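Local coordinates for lipoprotein (Colwellia psychrerythraea, PDB 3O0Y) that is a putative lipoprotein of unknown function, possibly lipid-binding, whose DUF885 family is grouped with the metallopeptidase-like proteins, at residues N105-F116 with L457-Y466. Sequence-based numbering, arbitrary orientation.
Sequences NQQVMAGLTRYF and LPFLRRIAPY
Leu112 of helix 100-117 sits at the middle of the tightly packed part of this contact, its two methyl branches divided between different partners on 457-466. CD1 lies 3.8 Å from Ala464 CB, while CD2 meets the Tyr466 ring obliquely, 3.8 Å from CE2, and also touches Pro465. Val108 CG1, anti to the backbone N, reaches the edge of the same tyrosine, near the ring plane. One turn further along, Tyr115 and Phe116 both touch the tip of the Pro465 ring, CG lying 3.8 Å from Tyr115 CE2 and from Phe116 CZ. The Tyr115 hydroxyl itself is hydrogen-bonded to the backbone oxygen of Trp130.

Met109, bent at chi2 and chi3, crosses Leu460 at about a right angle and brings SD to 3.9 Å from Leu460 CB; Tyr35 of helix 27-44 also touches it.

Toward Asn105 the contact turns polar, and Asn105 and Pro458 are partly exposed, although Arg461 is buried. One N-H of Arg461 NH1 is donated to Asn105 OD1 over 2.8 Å, with an N-H...O angle of 148°. The donor is tilted 29° from the carbonyl plane, and the amide and guanidinium planes are nearly perpendicular, 77° apart. Val108 CG2 lies over the centre of one guanidinium face and Leu457 CD1 covers the rim of the other, while Pro458 CD packs 3.5 Å from Asn105 OD1. A leucine here, having no N-H to give, would probably leave the Asn105 amide freer to turn and the space between Val108 CG2 and Leu457 CD1 less well filled. The chemistry implies an interface held mainly by apolar contact, in which one bent hydrogen bond, with Pro458 packed beside it, is likely to fix the turn of the amide and a cationic group is sandwiched between aliphatic branches, joining helix 100-117 to the proline-flanked turn that leads into helix 467-483.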
ATOM      1  N   ASN A 105     -20.865  11.100   2.641  1.00  8.70           N
ATOM      2  CA  ASN A 105     -20.733  10.370   1.385  1.00  8.09           C
ATOM      3  C   ASN A 105     -20.432  11.316   0.227  1.00  7.95           C
ATOM      4  O   ASN A 105     -19.597  11.006  -0.591  1.00  6.84           O
ATOM      5  CB  ASN A 105     -21.982   9.564   1.054  1.00  8.01           C
ATOM      6  CG  ASN A 105     -22.135   8.297   1.886  1.00 10.03           C
ATOM      7  OD1 ASN A 105     -21.179   7.789   2.406  1.00 10.31           O
ATOM      8  ND2 ASN A 105     -23.374   7.738   1.918  1.00  9.95           N
ATOM      9  N   GLN A 106     -21.124  12.456   0.166  1.00  8.30           N
ATOM     10  CA  GLN A 106     -20.892  13.412  -0.901  1.00  7.26           C
ATOM     11  C   GLN A 106     -19.492  13.930  -0.872  1.00  6.98           C
ATOM     12  O   GLN A 106     -18.833  14.005  -1.910  1.00  9.53           O
ATOM     13  CB  GLN A 106     -21.886  14.591  -0.814  1.00  7.80           C
ATOM     14  CG  GLN A 106     -21.681  15.583  -1.943  1.00 11.56           C
ATOM     15  CD  GLN A 106     -22.758  16.683  -1.889  1.00 15.14           C
ATOM     16  OE1 GLN A 106     -23.308  16.960  -0.815  1.00 16.63           O
ATOM     17  NE2 GLN A 106     -23.157  17.173  -3.028  1.00 11.54           N
ATOM     18  N   GLN A 107     -19.051  14.368   0.296  1.00  8.72           N
ATOM     19  CA  GLN A 107     -17.705  14.939   0.428  1.00  9.53           C
ATOM     20  C   GLN A 107     -16.631  13.910   0.156  1.00  8.85           C
ATOM     21  O   GLN A 107     -15.680  14.174  -0.640  1.00 10.75           O
ATOM     22  CB  GLN A 107     -17.511  15.546   1.793  1.00 10.57           C
ATOM     23  CG  GLN A 107     -16.126  16.165   1.964  1.00 17.50           C
ATOM     24  CD  GLN A 107     -16.024  17.059   3.233  1.00 24.90           C
ATOM     25  OE1 GLN A 107     -17.055  17.387   3.815  1.00 25.85           O
ATOM     26  NE2 GLN A 107     -14.788  17.496   3.604  1.00 23.13           N
ATOM     27  N   VAL A 108     -16.764  12.720   0.729  1.00  8.02           N
ATOM     28  CA  VAL A 108     -15.793  11.668   0.497  1.00  7.15           C
ATOM     29  C   VAL A 108     -15.800  11.224  -0.965  1.00  8.16           C
ATOM     30  O   VAL A 108     -14.763  11.065  -1.595  1.00  8.02           O
ATOM     31  CB  VAL A 108     -15.994  10.467   1.400  1.00  7.84           C
ATOM     32  CG1 VAL A 108     -15.038   9.321   1.014  1.00  8.04           C
ATOM     33  CG2 VAL A 108     -15.838  10.952   2.850  1.00  8.39           C
ATOM     34  N   MET A 109     -16.973  10.993  -1.541  1.00  7.78           N
ATOM     35  CA  MET A 109     -16.961  10.523  -2.891  1.00  6.52           C
ATOM     36  C   MET A 109     -16.481  11.579  -3.921  1.00  7.84           C
ATOM     37  O   MET A 109     -15.887  11.192  -4.917  1.00 10.53           O
ATOM     38  CB  MET A 109     -18.320   9.964  -3.302  1.00  8.10           C
ATOM     39  CG  MET A 109     -18.647   8.671  -2.617  1.00  8.91           C
ATOM     40  SD  MET A 109     -17.647   7.224  -3.064  1.00  3.51           S
ATOM     41  CE  MET A 109     -17.994   7.184  -4.872  1.00 12.87           C
ATOM     42  N   ALA A 110     -16.774  12.856  -3.703  1.00  8.49           N
ATOM     43  CA  ALA A 110     -16.178  13.946  -4.560  1.00  8.49           C
ATOM     44  C   ALA A 110     -14.646  13.887  -4.429  1.00  8.93           C
ATOM     45  O   ALA A 110     -13.909  13.999  -5.412  1.00  9.13           O
ATOM     46  CB  ALA A 110     -16.730  15.366  -4.182  1.00 10.15           C
ATOM     47  N   GLY A 111     -14.169  13.670  -3.202  1.00 11.04           N
ATOM     48  CA  GLY A 111     -12.690  13.603  -2.957  1.00  9.53           C
ATOM     49  C   GLY A 111     -12.057  12.399  -3.618  1.00 10.21           C
ATOM     50  O   GLY A 111     -10.993  12.503  -4.164  1.00  9.67           O
ATOM     51  N   LEU A 112     -12.695  11.231  -3.499  1.00  9.40           N
ATOM     52  CA  LEU A 112     -12.139  10.023  -4.048  1.00  8.06           C
ATOM     53  C   LEU A 112     -12.116  10.031  -5.552  1.00  7.78           C
ATOM     54  O   LEU A 112     -11.151   9.624  -6.181  1.00  7.69           O
ATOM     55  CB  LEU A 112     -12.852   8.763  -3.558  1.00  8.71           C
ATOM     56  CG  LEU A 112     -12.558   8.155  -2.265  1.00 15.99           C
ATOM     57  CD1 LEU A 112     -13.523   6.996  -1.983  1.00 12.38           C
ATOM     58  CD2 LEU A 112     -11.082   7.703  -2.312  1.00 13.65           C
ATOM     59  N   THR A 113     -13.184  10.563  -6.195  1.00  7.84           N
ATOM     60  CA  THR A 113     -13.202  10.618  -7.637  1.00  8.81           C
ATOM     61  C   THR A 113     -12.122  11.605  -8.131  1.00  6.21           C
ATOM     62  O   THR A 113     -11.458  11.410  -9.172  1.00  9.83           O
ATOM     63  CB  THR A 113     -14.586  10.908  -8.185  1.00  8.82           C
ATOM     64  OG1 THR A 113     -15.175  12.059  -7.534  1.00  8.32           O
ATOM     65  CG2 THR A 113     -15.509   9.672  -8.029  1.00 10.10           C
ATOM     66  N   ARG A 114     -11.907  12.691  -7.384  1.00  6.14           N
ATOM     67  CA  ARG A 114     -10.783  13.608  -7.708  1.00  6.98           C
ATOM     68  C   ARG A 114      -9.401  12.940  -7.466  1.00  6.61           C
ATOM     69  O   ARG A 114      -8.484  13.127  -8.239  1.00  7.65           O
ATOM     70  CB  ARG A 114     -10.863  14.892  -6.896  1.00  7.93           C
ATOM     71  CG  ARG A 114      -9.621  15.776  -6.835  1.00  8.31           C
ATOM     72  CD  ARG A 114      -9.093  16.313  -8.173  1.00 11.47           C
ATOM     73  NE  ARG A 114      -7.868  17.081  -7.935  1.00  9.90           N
ATOM     74  CZ  ARG A 114      -6.676  16.546  -7.677  1.00  7.53           C
ATOM     75  NH1 ARG A 114      -6.513  15.197  -7.685  1.00  8.96           N
ATOM     76  NH2 ARG A 114      -5.675  17.353  -7.393  1.00  8.79           N
ATOM     77  N   TYR A 115      -9.307  12.115  -6.445  1.00  6.68           N
ATOM     78  CA  TYR A 115      -8.072  11.404  -6.158  1.00  6.02           C
ATOM     79  C   TYR A 115      -7.746  10.482  -7.330  1.00  6.57           C
ATOM     80  O   TYR A 115      -6.626  10.486  -7.821  1.00  8.70           O
ATOM     81  CB  TYR A 115      -8.264  10.559  -4.914  1.00  5.93           C
ATOM     82  CG  TYR A 115      -7.135   9.654  -4.533  1.00  5.26           C
ATOM     83  CD1 TYR A 115      -5.989  10.154  -3.960  1.00  7.37           C
ATOM     84  CD2 TYR A 115      -7.243   8.261  -4.657  1.00  6.85           C
ATOM     85  CE1 TYR A 115      -5.000   9.328  -3.487  1.00  6.73           C
ATOM     86  CE2 TYR A 115      -6.251   7.424  -4.163  1.00  7.58           C
ATOM     87  CZ  TYR A 115      -5.127   7.963  -3.601  1.00  6.99           C
ATOM     88  OH  TYR A 115      -4.163   7.170  -3.096  1.00  8.85           O
ATOM     89  N   PHE A 116      -8.719   9.775  -7.867  1.00  9.35           N
ATOM     90  CA  PHE A 116      -8.476   8.908  -9.038  1.00  8.45           C
ATOM     91  C   PHE A 116      -8.415   9.634 -10.380  1.00 10.34           C
ATOM     92  O   PHE A 116      -7.879   9.078 -11.279  1.00 11.59           O
ATOM     93  CB  PHE A 116      -9.482   7.836  -9.113  1.00  8.44           C
ATOM     94  CG  PHE A 116      -9.400   6.842  -7.982  1.00  7.78           C
ATOM     95  CD1 PHE A 116      -8.200   6.118  -7.765  1.00  8.02           C
ATOM     96  CD2 PHE A 116     -10.458   6.663  -7.114  1.00 10.73           C
ATOM     97  CE1 PHE A 116      -8.091   5.250  -6.650  1.00  9.43           C
ATOM     98  CE2 PHE A 116     -10.398   5.796  -6.071  1.00 12.53           C
ATOM     99  CZ  PHE A 116      -9.201   5.079  -5.824  1.00 10.30           C
ATOM    100  N   LEU A 457     -22.358   1.770   2.911  1.00  9.55           N
ATOM    101  CA  LEU A 457     -21.643   2.877   2.275  1.00  8.57           C
ATOM    102  C   LEU A 457     -21.535   2.546   0.792  1.00 10.33           C
ATOM    103  O   LEU A 457     -21.469   1.376   0.397  1.00  8.97           O
ATOM    104  CB  LEU A 457     -20.248   3.005   2.871  1.00  9.59           C
ATOM    105  CG  LEU A 457     -20.219   3.402   4.354  1.00  9.70           C
ATOM    106  CD1 LEU A 457     -18.768   3.500   4.829  1.00 15.70           C
ATOM    107  CD2 LEU A 457     -20.988   4.705   4.649  1.00 15.51           C
ATOM    108  N   PRO A 458     -21.499   3.571  -0.026  1.00 10.36           N
ATOM    109  CA  PRO A 458     -21.149   3.425  -1.432  1.00 12.00           C
ATOM    110  C   PRO A 458     -19.900   2.607  -1.587  1.00 11.33           C
ATOM    111  O   PRO A 458     -18.984   2.710  -0.751  1.00 10.48           O
ATOM    112  CB  PRO A 458     -20.899   4.873  -1.920  1.00 12.57           C
ATOM    113  CG  PRO A 458     -21.156   5.737  -0.839  1.00 15.10           C
ATOM    114  CD  PRO A 458     -21.532   4.961   0.404  1.00 12.02           C
ATOM    115  N   PHE A 459     -19.826   1.783  -2.629  1.00  9.43           N
ATOM    116  CA  PHE A 459     -18.775   0.779  -2.693  1.00  9.28           C
ATOM    117  C   PHE A 459     -17.383   1.350  -2.630  1.00  9.14           C
ATOM    118  O   PHE A 459     -16.545   0.854  -1.872  1.00  9.40           O
ATOM    119  CB  PHE A 459     -18.837  -0.110  -3.917  1.00 11.59           C
ATOM    120  CG  PHE A 459     -17.834  -1.194  -3.892  1.00 10.95           C
ATOM    121  CD1 PHE A 459     -18.052  -2.350  -3.211  1.00 19.45           C
ATOM    122  CD2 PHE A 459     -16.667  -1.039  -4.597  1.00 13.64           C
ATOM    123  CE1 PHE A 459     -17.058  -3.362  -3.222  1.00 21.51           C
ATOM    124  CE2 PHE A 459     -15.686  -1.990  -4.581  1.00 20.48           C
ATOM    125  CZ  PHE A 459     -15.879  -3.147  -3.873  1.00 20.22           C
ATOM    126  N   LEU A 460     -17.108   2.451  -3.308  1.00  7.78           N
ATOM    127  CA  LEU A 460     -15.743   2.937  -3.252  1.00  7.71           C
ATOM    128  C   LEU A 460     -15.329   3.414  -1.846  1.00  6.80           C
ATOM    129  O   LEU A 460     -14.137   3.376  -1.493  1.00  9.55           O
ATOM    130  CB  LEU A 460     -15.563   4.090  -4.243  1.00  8.57           C
ATOM    131  CG  LEU A 460     -15.452   3.687  -5.725  1.00  9.74           C
ATOM    132  CD1 LEU A 460     -15.207   4.962  -6.631  1.00 12.67           C
ATOM    133  CD2 LEU A 460     -14.381   2.631  -5.991  1.00 12.02           C
ATOM    134  N   ARG A 461     -16.317   3.756  -1.026  1.00  6.10           N
ATOM    135  CA  ARG A 461     -16.056   4.053   0.366  1.00  7.96           C
ATOM    136  C   ARG A 461     -15.668   2.860   1.204  1.00  9.39           C
ATOM    137  O   ARG A 461     -14.959   3.028   2.210  1.00 11.07           O
ATOM    138  CB  ARG A 461     -17.212   4.753   1.068  1.00  8.60           C
ATOM    139  CG  ARG A 461     -17.232   6.267   0.682  1.00  9.34           C
ATOM    140  CD  ARG A 461     -17.985   7.047   1.759  1.00  8.93           C
ATOM    141  NE  ARG A 461     -17.362   7.003   3.093  1.00 10.27           N
ATOM    142  CZ  ARG A 461     -17.870   7.529   4.188  1.00  8.60           C
ATOM    143  NH1 ARG A 461     -19.058   8.159   4.212  1.00  9.61           N
ATOM    144  NH2 ARG A 461     -17.212   7.417   5.331  1.00 12.68           N
ATOM    145  N   ARG A 462     -16.064   1.671   0.788  1.00  7.11           N
ATOM    146  CA  ARG A 462     -15.695   0.476   1.495  1.00  6.97           C
ATOM    147  C   ARG A 462     -14.231   0.030   1.293  1.00  7.45           C
ATOM    148  O   ARG A 462     -13.687  -0.710   2.103  1.00  7.72           O
ATOM    149  CB  ARG A 462     -16.642  -0.697   1.199  1.00  8.57           C
ATOM    150  CG  ARG A 462     -18.044  -0.382   1.569  1.00  7.38           C
ATOM    151  CD  ARG A 462     -19.022  -1.322   1.023  1.00  9.95           C
ATOM    152  NE  ARG A 462     -18.818  -2.654   1.565  1.00  9.05           N
ATOM    153  CZ  ARG A 462     -19.434  -3.753   1.107  1.00 15.13           C
ATOM    154  NH1 ARG A 462     -20.336  -3.660   0.132  1.00 13.82           N
ATOM    155  NH2 ARG A 462     -19.239  -4.925   1.679  1.00 11.62           N
ATOM    156  N   ILE A 463     -13.607   0.492   0.230  1.00  7.57           N
ATOM    157  CA  ILE A 463     -12.210   0.184  -0.115  1.00 10.46           C
ATOM    158  C   ILE A 463     -11.341   1.433  -0.291  1.00  8.79           C
ATOM    159  O   ILE A 463     -10.266   1.377  -0.921  1.00 11.22           O
ATOM    160  CB  ILE A 463     -12.139  -0.611  -1.416  1.00  8.83           C
ATOM    161  CG1 ILE A 463     -12.861   0.107  -2.554  1.00 11.69           C
ATOM    162  CG2 ILE A 463     -12.857  -1.988  -1.221  1.00 10.92           C
ATOM    163  CD1 ILE A 463     -12.370  -0.350  -4.012  1.00 13.81           C
ATOM    164  N   ALA A 464     -11.803   2.568   0.224  1.00 10.58           N
ATOM    165  CA  ALA A 464     -11.193   3.876  -0.055  1.00  8.13           C
ATOM    166  C   ALA A 464      -9.734   3.820   0.383  1.00  9.63           C
ATOM    167  O   ALA A 464      -9.480   3.505   1.543  1.00 10.97           O
ATOM    168  CB  ALA A 464     -11.957   4.974   0.794  1.00  9.80           C
ATOM    169  N   PRO A 465      -8.780   4.161  -0.503  1.00 10.63           N
ATOM    170  CA  PRO A 465      -7.359   4.028  -0.156  1.00 14.54           C
ATOM    171  C   PRO A 465      -6.797   5.386   0.259  1.00 17.46           C
ATOM    172  O   PRO A 465      -6.088   6.016  -0.613  1.00 26.76           O
ATOM    173  CB  PRO A 465      -6.695   3.745  -1.490  1.00 14.89           C
ATOM    174  CG  PRO A 465      -7.582   4.295  -2.480  1.00 13.61           C
ATOM    175  CD  PRO A 465      -8.961   4.419  -1.932  1.00 13.36           C
ATOM    176  N   TYR A 466      -7.346   6.002   1.273  1.00  9.85           N
ATOM    177  CA  TYR A 466      -6.808   7.181   1.934  1.00  8.19           C
ATOM    178  C   TYR A 466      -5.484   6.807   2.677  1.00  7.81           C
ATOM    179  O   TYR A 466      -5.499   6.248   3.767  1.00  9.05           O
ATOM    180  CB  TYR A 466      -7.833   7.724   2.919  1.00  8.26           C
ATOM    181  CG  TYR A 466      -8.911   8.491   2.223  1.00  7.92           C
ATOM    182  CD1 TYR A 466      -8.624   9.733   1.654  1.00 13.99           C
ATOM    183  CD2 TYR A 466     -10.200   7.978   2.070  1.00  8.09           C
ATOM    184  CE1 TYR A 466      -9.608  10.430   0.933  1.00 16.13           C
ATOM    185  CE2 TYR A 466     -11.148   8.700   1.360  1.00  9.67           C
ATOM    186  CZ  TYR A 466     -10.866   9.887   0.837  1.00 12.28           C
ATOM    187  OH  TYR A 466     -11.861  10.618   0.164  1.00 12.46           O
TER